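Local coordinates for piwi domain-containing protein (Vanderwaltozyma polyspora, PDB 5THE) that forms the C-terminal lobe of a budding yeast Argonaute, which probably binds guide RNA and, as in its relatives, carries the RNase H-like Piwi domain, at residues R80-N85 against T185-V190; H67-T72 against L113-N118; G300-Q305 against P536-N541. One frame throughout, in Å; residues are numbered along the deposited sequence.

Interaction 1. Residues R80-N85 against T185-V190; sequences RAIFIN and TYILYV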
loop_
_atom_site.group_PDB
_atom_site.type_symbol
_atom_site.label_atom_id
_atom_site.label_comp_id
_atom_site.label_asym_id
_atom_site.label_seq_id
_atom_site.Cartn_x
_atom_site.Cartn_y
_atom_site.Cartn_z
ATOM N N ARG A 80 12.558 11.630 17.762
ATOM C CA ARG A 80 12.344 11.526 19.203
ATOM C C ARG A 80 11.814 10.138 19.533
ATOM O O ARG A 80 10.737 9.754 19.065
ATOM C CB ARG A 80 11.357 12.577 19.706
ATOM C CG ARG A 80 11.876 13.998 19.703
ATOM C CD ARG A 80 13.211 14.127 20.419
ATOM N NE ARG A 80 13.145 13.800 21.844
ATOM C CZ ARG A 80 12.628 14.596 22.777
ATOM N NH1 ARG A 80 12.100 15.767 22.438
ATOM N NH2 ARG A 80 12.635 14.218 24.051
ATOM N N ALA A 81 12.559 9.400 20.342
ATOM C CA ALA A 81 12.121 8.091 20.781
ATOM C C ALA A 81 11.224 8.238 22.005
ATOM O O ALA A 81 11.543 8.978 22.940
ATOM C CB ALA A 81 13.327 7.207 21.100
ATOM N N ILE A 82 10.096 7.546 21.992
ATOM C CA ILE A 82 9.203 7.466 23.140
ATOM C C ILE A 82 9.042 5.990 23.457
ATOM O O ILE A 82 8.478 5.233 22.658
ATOM C CB ILE A 82 7.848 8.131 22.869
ATOM C CG1 ILE A 82 8.041 9.623 22.567
ATOM C CG2 ILE A 82 6.889 7.906 24.058
ATOM C CD1 ILE A 82 6.733 10.361 22.257
ATOM N N PHE A 83 9.570 5.572 24.600
ATOM C CA PHE A 83 9.494 4.176 25.010
ATOM C C PHE A 83 8.148 3.945 25.684
ATOM O O PHE A 83 7.871 4.499 26.753
ATOM C CB PHE A 83 10.652 3.828 25.944
ATOM C CG PHE A 83 10.815 2.353 26.185
ATOM C CD1 PHE A 83 10.100 1.715 27.184
ATOM C CD2 PHE A 83 11.683 1.607 25.413
ATOM C CE1 PHE A 83 10.240 0.353 27.405
ATOM C CE2 PHE A 83 11.833 0.245 25.633
ATOM C CZ PHE A 83 11.106 -0.379 26.627
ATOM N N ILE A 84 7.301 3.141 25.051
ATOM C CA ILE A 84 5.991 2.813 25.598
ATOM C C ILE A 84 6.178 1.539 26.414
ATOM O O ILE A 84 6.344 0.449 25.864
ATOM C CB ILE A 84 4.944 2.645 24.498
ATOM C CG1 ILE A 84 4.873 3.927 23.644
ATOM C CG2 ILE A 84 3.578 2.306 25.120
ATOM C CD1 ILE A 84 4.343 5.200 24.387
ATOM N N ASN A 85 6.196 1.684 27.738
ATOM C CA ASN A 85 6.424 0.537 28.609
ATOM C C ASN A 85 5.083 -0.153 28.856
ATOM O O ASN A 85 4.409 0.072 29.864
ATOM C CB ASN A 85 7.072 0.985 29.911
ATOM C CG ASN A 85 7.384 -0.181 30.818
ATOM O OD1 ASN A 85 7.733 -1.252 30.339
ATOM N ND2 ASN A 85 7.262 0.017 32.130
ATOM N N THR A 185 9.671 17.191 13.891
ATOM C CA THR A 185 9.955 16.075 14.781
ATOM C C THR A 185 9.183 14.834 14.349
ATOM O O THR A 185 7.962 14.878 14.151
ATOM C CB THR A 185 9.639 16.435 16.235
ATOM O OG1 THR A 185 10.637 17.340 16.714
ATOM C CG2 THR A 185 9.661 15.198 17.102
ATOM N N TYR A 186 9.917 13.738 14.191
ATOM C CA TYR A 186 9.366 12.431 13.882
ATOM C C TYR A 186 9.396 11.610 15.154
ATOM O O TYR A 186 10.433 11.548 15.826
ATOM C CB TYR A 186 10.182 11.742 12.780
ATOM C CG TYR A 186 9.455 10.590 12.136
ATOM C CD1 TYR A 186 9.332 9.366 12.792
ATOM C CD2 TYR A 186 8.870 10.729 10.879
ATOM C CE1 TYR A 186 8.656 8.313 12.217
ATOM C CE2 TYR A 186 8.191 9.680 10.287
ATOM C CZ TYR A 186 8.087 8.475 10.963
ATOM O OH TYR A 186 7.416 7.429 10.397
ATOM N N ILE A 187 8.269 10.998 15.503
ATOM C CA ILE A 187 8.183 10.218 16.728
ATOM C C ILE A 187 8.475 8.757 16.428
ATOM O O ILE A 187 7.887 8.174 15.514
ATOM C CB ILE A 187 6.804 10.356 17.381
ATOM C CG1 ILE A 187 6.599 11.767 17.909
ATOM C CG2 ILE A 187 6.674 9.338 18.516
ATOM C CD1 ILE A 187 5.158 12.054 18.165
ATOM N N LEU A 188 9.346 8.152 17.226
ATOM C CA LEU A 188 9.575 6.708 17.185
ATOM C C LEU A 188 9.041 6.105 18.480
ATOM O O LEU A 188 9.636 6.275 19.548
ATOM C CB LEU A 188 11.056 6.392 16.990
ATOM C CG LEU A 188 11.410 4.905 17.019
ATOM C CD1 LEU A 188 10.641 4.136 15.931
ATOM C CD2 LEU A 188 12.923 4.720 16.880
ATOM N N TYR A 189 7.903 5.434 18.398
ATOM C CA TYR A 189 7.397 4.704 19.548
ATOM C C TYR A 189 8.147 3.379 19.649
ATOM O O TYR A 189 8.152 2.588 18.697
ATOM C CB TYR A 189 5.896 4.471 19.416
ATOM C CG TYR A 189 5.055 5.710 19.578
ATOM C CD1 TYR A 189 5.084 6.442 20.764
ATOM C CD2 TYR A 189 4.185 6.124 18.567
ATOM C CE1 TYR A 189 4.302 7.565 20.924
ATOM C CE2 TYR A 189 3.398 7.260 18.722
ATOM C CZ TYR A 189 3.461 7.975 19.905
ATOM O OH TYR A 189 2.685 9.104 20.077
ATOM N N VAL A 190 8.796 3.147 20.786
ATOM C CA VAL A 190 9.535 1.913 21.039
ATOM C C VAL A 190 8.714 1.101 22.030
ATOM O O VAL A 190 8.608 1.468 23.208
ATOM C CB VAL A 190 10.944 2.193 21.573
ATOM C CG1 VAL A 190 11.693 0.895 21.847
ATOM C CG2 VAL A 190 11.725 3.056 20.562
#
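Five backbone hydrogen bonds join R80–I84 to Y186–V190 in a parallel pair. They begin with R80 N donating to Y186 O at 2.9 Å. I82 then bridges L188 and V190: its N gives to L188 O and its O takes V190 N, each at 2.8 Å. L188 N reaches R80 O, and the less straight bond from I84 N to V190 O (149° at the hydrogen) completes the set. CA–H groups of A81, F83, I187 and Y189 also point at the carbonyl oxygens.

Side chains alternate between the two faces. On one, I82 runs alongside Y189 in the same direction, with I82 CB 3.9 Å from Y189 CD1. I82 is extended at its end (chi2 179°), which carries CD1 to I187 CG2, also at 3.9 Å; that methyl in turn sits over the centre of the Y189 ring. I84 CG1 closes on the same ring at CD1, 3.8 Å away. On the other face V190 CG1 packs against F83 CD2 at 3.6 Å, while V190 O lies above one face of the phenyl ring, toward its rim.

Helix 169-179 lies on the I82/I187/Y189 side through L174, L177 and L178, and helix 95-111 on the A81/L188 side through M103. The sheet is thus held between helices, consistent with the Rossmann-like MID domain of Argonautes. Y189 OH bonds to T207 OG1, and R80 NH2 to K122 O.

The five bonds satisfy N and O of R80, I82, L188 and V190 between the strands, with Y186 O and I84 N at the two ends, so largely apolar side chains can be buried on both faces.

Interaction 2. Residues H67-T72 against L113-N118; sequences HQFIST and LGVDFN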
loop_
_atom_site.group_PDB
_atom_site.type_symbol
_atom_site.label_atom_id
_atom_site.label_comp_id
_atom_site.label_asym_id
_atom_site.label_seq_id
_atom_site.Cartn_x
_atom_site.Cartn_y
_atom_site.Cartn_z
ATOM N N HIS A 67 22.629 1.599 -2.476
ATOM C CA HIS A 67 21.672 2.458 -3.152
ATOM C C HIS A 67 21.173 3.530 -2.201
ATOM O O HIS A 67 21.314 3.428 -0.980
ATOM C CB HIS A 67 20.478 1.649 -3.672
ATOM C CG HIS A 67 20.855 0.574 -4.637
ATOM N ND1 HIS A 67 21.562 0.827 -5.791
ATOM C CD2 HIS A 67 20.621 -0.762 -4.620
ATOM C CE1 HIS A 67 21.748 -0.304 -6.446
ATOM N NE2 HIS A 67 21.186 -1.284 -5.759
ATOM N N GLN A 68 20.559 4.553 -2.773
ATOM C CA GLN A 68 19.934 5.597 -1.983
ATOM C C GLN A 68 18.503 5.817 -2.447
ATOM O O GLN A 68 18.163 5.597 -3.615
ATOM C CB GLN A 68 20.733 6.899 -2.061
ATOM C CG GLN A 68 22.084 6.783 -1.374
ATOM C CD GLN A 68 22.874 8.070 -1.425
ATOM O OE1 GLN A 68 22.645 8.919 -2.284
ATOM N NE2 GLN A 68 23.818 8.221 -0.506
ATOM N N PHE A 69 17.668 6.231 -1.498
ATOM C CA PHE A 69 16.313 6.646 -1.810
ATOM C C PHE A 69 16.324 7.816 -2.776
ATOM O O PHE A 69 17.160 8.717 -2.673
ATOM C CB PHE A 69 15.573 7.055 -0.537
ATOM C CG PHE A 69 15.426 5.944 0.464
ATOM C CD1 PHE A 69 15.355 4.617 0.046
ATOM C CD2 PHE A 69 15.366 6.222 1.813
ATOM C CE1 PHE A 69 15.220 3.579 0.968
ATOM C CE2 PHE A 69 15.220 5.180 2.754
ATOM C CZ PHE A 69 15.143 3.862 2.319
ATOM N N ILE A 70 15.339 7.826 -3.675
ATOM C CA ILE A 70 15.263 8.859 -4.712
ATOM C C ILE A 70 15.102 10.243 -4.094
ATOM O O ILE A 70 15.720 11.212 -4.541
ATOM C CB ILE A 70 14.100 8.546 -5.677
ATOM C CG1 ILE A 70 14.433 7.341 -6.550
ATOM C CG2 ILE A 70 13.736 9.774 -6.521
ATOM C CD1 ILE A 70 13.206 6.722 -7.223
ATOM N N SER A 71 14.253 10.367 -3.076
ATOM C CA SER A 71 13.909 11.677 -2.530
ATOM C C SER A 71 13.770 11.557 -1.024
ATOM O O SER A 71 12.932 10.792 -0.535
ATOM C CB SER A 71 12.611 12.218 -3.144
ATOM O OG SER A 71 12.217 13.433 -2.517
ATOM N N THR A 72 14.567 12.332 -0.299
ATOM C CA THR A 72 14.596 12.355 1.155
ATOM C C THR A 72 14.438 13.791 1.625
ATOM O O THR A 72 14.501 14.724 0.819
ATOM C CB THR A 72 15.918 11.754 1.650
ATOM O OG1 THR A 72 17.013 12.440 1.032
ATOM C CG2 THR A 72 15.986 10.273 1.302
ATOM N N LEU A 113 21.337 5.897 3.365
ATOM C CA LEU A 113 20.273 5.863 2.372
ATOM C C LEU A 113 19.786 7.254 1.991
ATOM O O LEU A 113 18.972 7.378 1.070
ATOM C CB LEU A 113 19.100 5.019 2.901
ATOM C CG LEU A 113 19.520 3.594 3.282
ATOM C CD1 LEU A 113 18.481 2.908 4.148
ATOM C CD2 LEU A 113 19.787 2.782 2.025
ATOM N N GLY A 114 20.252 8.289 2.687
ATOM C CA GLY A 114 19.898 9.664 2.395
ATOM C C GLY A 114 19.000 10.325 3.419
ATOM O O GLY A 114 18.615 11.485 3.221
ATOM N N VAL A 115 18.645 9.637 4.499
ATOM C CA VAL A 115 17.769 10.189 5.523
ATOM C C VAL A 115 18.634 10.631 6.691
ATOM O O VAL A 115 19.328 9.813 7.311
ATOM C CB VAL A 115 16.722 9.164 5.979
ATOM C CG1 VAL A 115 15.765 9.812 6.951
ATOM C CG2 VAL A 115 16.007 8.582 4.767
ATOM N N ASP A 116 18.578 11.915 6.997
ATOM C CA ASP A 116 19.417 12.531 8.016
ATOM C C ASP A 116 18.533 12.849 9.219
ATOM O O ASP A 116 17.699 13.763 9.162
ATOM C CB ASP A 116 20.099 13.778 7.445
ATOM C CG ASP A 116 21.031 14.453 8.433
ATOM O OD1 ASP A 116 21.513 13.783 9.375
ATOM O OD2 ASP A 116 21.288 15.668 8.250
ATOM N N PHE A 117 18.687 12.071 10.284
ATOM C CA PHE A 117 17.965 12.285 11.530
ATOM C C PHE A 117 18.893 12.857 12.587
ATOM O O PHE A 117 20.077 12.517 12.650
ATOM C CB PHE A 117 17.364 10.987 12.080
ATOM C CG PHE A 117 16.080 10.583 11.424
ATOM C CD1 PHE A 117 14.967 11.403 11.489
ATOM C CD2 PHE A 117 15.977 9.378 10.763
ATOM C CE1 PHE A 117 13.783 11.028 10.893
ATOM C CE2 PHE A 117 14.792 8.997 10.162
ATOM C CZ PHE A 117 13.699 9.821 10.221
ATOM N N ASN A 118 18.328 13.715 13.429
ATOM C CA ASN A 118 18.964 14.185 14.650
ATOM C C ASN A 118 18.299 13.423 15.793
ATOM O O ASN A 118 17.092 13.563 16.009
ATOM C CB ASN A 118 18.781 15.704 14.772
ATOM C CG ASN A 118 19.235 16.270 16.117
ATOM O OD1 ASN A 118 19.807 15.580 16.961
ATOM N ND2 ASN A 118 18.973 17.553 16.310
#
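T72 and G114 make the shorter of two hydrogen bonds: T72 OG1 donates to G114 O at 2.9 Å, arriving from above the carbonyl plane, 44° out of it. The hydroxyl sits between its own backbone N and carbonyl carbon (chi1 54°), a rotation that turns CG2 toward V115. The second bond runs from F69 N to L113 O, 3.1 Å long and somewhat bent (148° at the hydrogen).

Both acceptors belong to the end of helix 95-111 and the turn leaving it. G114 is the first residue to depart from helical geometry and completes a Schellman motif; its positive phi suits glycine, since a side chain at these backbone angles would be jammed against the carbonyl oxygen of L113. The chain then runs through V115 into the short strand 117-118 of the parallel sheet, while H67–T72 is a loop that precedes strand 77-85 of the same sheet.

Packing gathers round F69. L113 CB lies over one face of its ring in a CH-pi contact, 4.1 Å from the centroid, and L113 CD1 meets CZ. V115 CG2 comes in at the ring edge instead, in the ring plane and 3.8 Å from F69 CD2; this methyl also touches T72 CG2. L113 CD2 reaches H67 O at 3.4 Å, and Q68 CB lies against L113 O. Farther out, F69 meets V235, M236 and N239 of helix 228-241, and the H67 ring stacks on F39.

Interaction 3. Residues G300-Q305 against P536-N541; sequences GDYMLQ and PQVNDN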
loop_
_atom_site.group_PDB
_atom_site.type_symbol
_atom_site.label_atom_id
_atom_site.label_comp_id
_atom_site.label_asym_id
_atom_site.label_seq_id
_atom_site.Cartn_x
_atom_site.Cartn_y
_atom_site.Cartn_z
ATOM N N GLY A 300 -4.697 8.763 0.881
ATOM C CA GLY A 300 -6.026 8.208 0.733
ATOM C C GLY A 300 -6.978 8.722 1.785
ATOM O O GLY A 300 -6.608 9.457 2.701
ATOM N N ASP A 301 -8.230 8.333 1.620
ATOM C CA ASP A 301 -9.266 8.604 2.592
ATOM C C ASP A 301 -9.969 7.301 2.930
ATOM O O ASP A 301 -9.938 6.344 2.159
ATOM C CB ASP A 301 -10.265 9.635 2.067
ATOM C CG ASP A 301 -9.705 11.032 2.093
ATOM O OD1 ASP A 301 -9.293 11.481 3.184
ATOM O OD2 ASP A 301 -9.660 11.672 1.022
ATOM N N TYR A 302 -10.596 7.268 4.104
ATOM C CA TYR A 302 -11.441 6.149 4.493
ATOM C C TYR A 302 -12.804 6.688 4.920
ATOM O O TYR A 302 -12.955 7.870 5.227
ATOM C CB TYR A 302 -10.823 5.327 5.641
ATOM C CG TYR A 302 -10.524 6.186 6.834
ATOM C CD1 TYR A 302 -11.543 6.586 7.708
ATOM C CD2 TYR A 302 -9.234 6.626 7.082
ATOM C CE1 TYR A 302 -11.272 7.408 8.789
ATOM C CE2 TYR A 302 -8.957 7.442 8.157
ATOM C CZ TYR A 302 -9.968 7.831 9.005
ATOM O OH TYR A 302 -9.655 8.647 10.070
ATOM N N MET A 303 -13.795 5.803 4.959
ATOM C CA MET A 303 -15.092 6.166 5.507
ATOM C C MET A 303 -15.764 4.914 6.048
ATOM O O MET A 303 -15.445 3.788 5.652
ATOM C CB MET A 303 -15.988 6.836 4.462
ATOM C CG MET A 303 -16.302 5.932 3.293
ATOM S SD MET A 303 -17.278 6.819 2.075
ATOM C CE MET A 303 -17.456 5.572 0.841
ATOM N N LEU A 304 -16.681 5.130 6.980
ATOM C CA LEU A 304 -17.497 4.049 7.507
ATOM C C LEU A 304 -18.607 3.749 6.511
ATOM O O LEU A 304 -19.261 4.671 6.019
ATOM C CB LEU A 304 -18.087 4.449 8.860
ATOM C CG LEU A 304 -18.669 3.302 9.676
ATOM C CD1 LEU A 304 -17.569 2.327 10.074
ATOM C CD2 LEU A 304 -19.381 3.842 10.905
ATOM N N GLN A 305 -18.807 2.471 6.197
ATOM C CA GLN A 305 -19.901 2.090 5.313
ATOM C C GLN A 305 -21.240 2.258 6.027
ATOM O O GLN A 305 -21.312 2.529 7.228
ATOM C CB GLN A 305 -19.742 0.647 4.848
ATOM C CG GLN A 305 -18.560 0.413 3.925
ATOM C CD GLN A 305 -18.952 0.549 2.472
ATOM O OE1 GLN A 305 -19.026 1.659 1.936
ATOM N NE2 GLN A 305 -19.218 -0.580 1.825
ATOM N N PRO A 536 -13.932 8.874 13.278
ATOM C CA PRO A 536 -13.612 10.264 12.958
ATOM C C PRO A 536 -12.564 10.322 11.866
ATOM O O PRO A 536 -11.758 9.400 11.698
ATOM C CB PRO A 536 -13.060 10.824 14.277
ATOM C CG PRO A 536 -13.277 9.732 15.318
ATOM C CD PRO A 536 -13.350 8.456 14.563
ATOM N N GLN A 537 -12.604 11.416 11.113
ATOM C CA GLN A 537 -11.615 11.659 10.082
ATOM C C GLN A 537 -10.300 12.063 10.711
ATOM O O GLN A 537 -10.241 12.732 11.741
ATOM C CB GLN A 537 -12.068 12.754 9.116
ATOM C CG GLN A 537 -13.131 12.277 8.144
ATOM C CD GLN A 537 -12.628 11.108 7.327
ATOM O OE1 GLN A 537 -11.555 11.189 6.732
ATOM N NE2 GLN A 537 -13.384 9.997 7.321
ATOM N N VAL A 538 -9.236 11.653 10.058
ATOM C CA VAL A 538 -7.912 11.931 10.550
ATOM C C VAL A 538 -7.645 13.428 10.437
ATOM O O VAL A 538 -8.224 14.129 9.593
ATOM C CB VAL A 538 -6.940 11.055 9.736
ATOM C CG1 VAL A 538 -6.219 11.832 8.713
ATOM C CG2 VAL A 538 -6.056 10.223 10.633
ATOM N N ASN A 539 -6.846 13.935 11.372
ATOM C CA ASN A 539 -6.340 15.301 11.374
ATOM C C ASN A 539 -5.932 15.742 9.973
ATOM O O ASN A 539 -5.249 15.007 9.256
ATOM C CB ASN A 539 -5.135 15.348 12.332
ATOM C CG ASN A 539 -4.605 16.747 12.569
ATOM O OD1 ASN A 539 -4.243 17.459 11.635
ATOM N ND2 ASN A 539 -4.546 17.143 13.838
ATOM N N ASP A 540 -6.338 16.957 9.586
ATOM C CA ASP A 540 -6.000 17.467 8.254
ATOM C C ASP A 540 -4.498 17.469 7.968
ATOM O O ASP A 540 -4.109 17.454 6.792
ATOM C CB ASP A 540 -6.544 18.886 8.070
ATOM C CG ASP A 540 -8.005 18.906 7.656
ATOM O OD1 ASP A 540 -8.526 17.848 7.241
ATOM O OD2 ASP A 540 -8.629 19.985 7.733
ATOM N N ASN A 541 -3.651 17.501 9.012
ATOM C CA ASN A 541 -2.197 17.464 8.829
ATOM C C ASN A 541 -1.766 16.285 7.966
ATOM O O ASN A 541 -0.808 16.387 7.193
ATOM C CB ASN A 541 -1.475 17.354 10.182
ATOM C CG ASN A 541 -1.440 18.657 10.958
ATOM O OD1 ASN A 541 -1.554 19.742 10.391
ATOM N ND2 ASN A 541 -1.258 18.552 12.273
HETATM O O HOH W 1 -9.792 9.762 5.583
#
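Y302 and Q537 account for the direct polar bonds, together with P536. The phenol Y302 OH donates to P536 O over 2.8 Å, in the carbonyl plane and on a lone pair of the oxygen, which lies at the edge of the tyrosine ring. In the other direction Q537 NE2 gives a hydrogen to the backbone oxygen of the same tyrosine, Y302 O, at 3.0 Å; the acceptor lies near the amide plane and the bond is moderately straight (157°). Y302 is therefore gripped at both its phenol and its main chain. V538 N also lies near the phenol, but the angle is too poor for a hydrogen bond.

One water adds a bridge. It accepts from Y302 N and donates to D301 OD1, both at 3.0 Å, and it lies very close to Q537 OE1, where the exact length is doubtful. D301 has stronger partners besides: R323 and N322 at OD2, and K543 at OD1. K543 also reaches Q537 OE1, so one lysine ties the aspartate to the amide.

In the packing, the Y302 ring and the Q537 amide run antiparallel alongside each other, their planes 35° apart. The bend at chi2 of Q537 (-59°) folds the amide back alongside the tyrosine, bringing NE2 3.6 Å from Y302 CE1; the water and OE1 lie above one ring face, toward the rim. V538 CB touches Y302 OH at 3.6 Å. L498 and A502 of helix 490-515 and L209 of helix 197-210 also pack against the tyrosine.

Strand 300-305 pairs antiparallel with strand 282-289, which pairs with 264-274: the antiparallel portion of the RNase H-like fold of Piwi domains, here fastened to the C-terminal tail.

Interactions 1 and 2 meet on the same sheet. Their centres lie 20 Å apart, yet Y186 CB packs on F117 CE1 at 4.1 Å, and strand 77-85 pairs with both 185-191 and 117-118. Helix 95-111 joins them, packing M103 on the first and ending at the turn of the second. Interaction 3 stands apart, its centre 24 Å from that of interaction 1 and 29 Å from that of interaction 2. Helix 197-210 spans the first of these gaps: T207 bonds to Y189, and L209 packs on Y302 and V538. The nearest atoms of interactions 1, 2 and 3 are about 6, 10 and 13 Å from the bound nucleic acid.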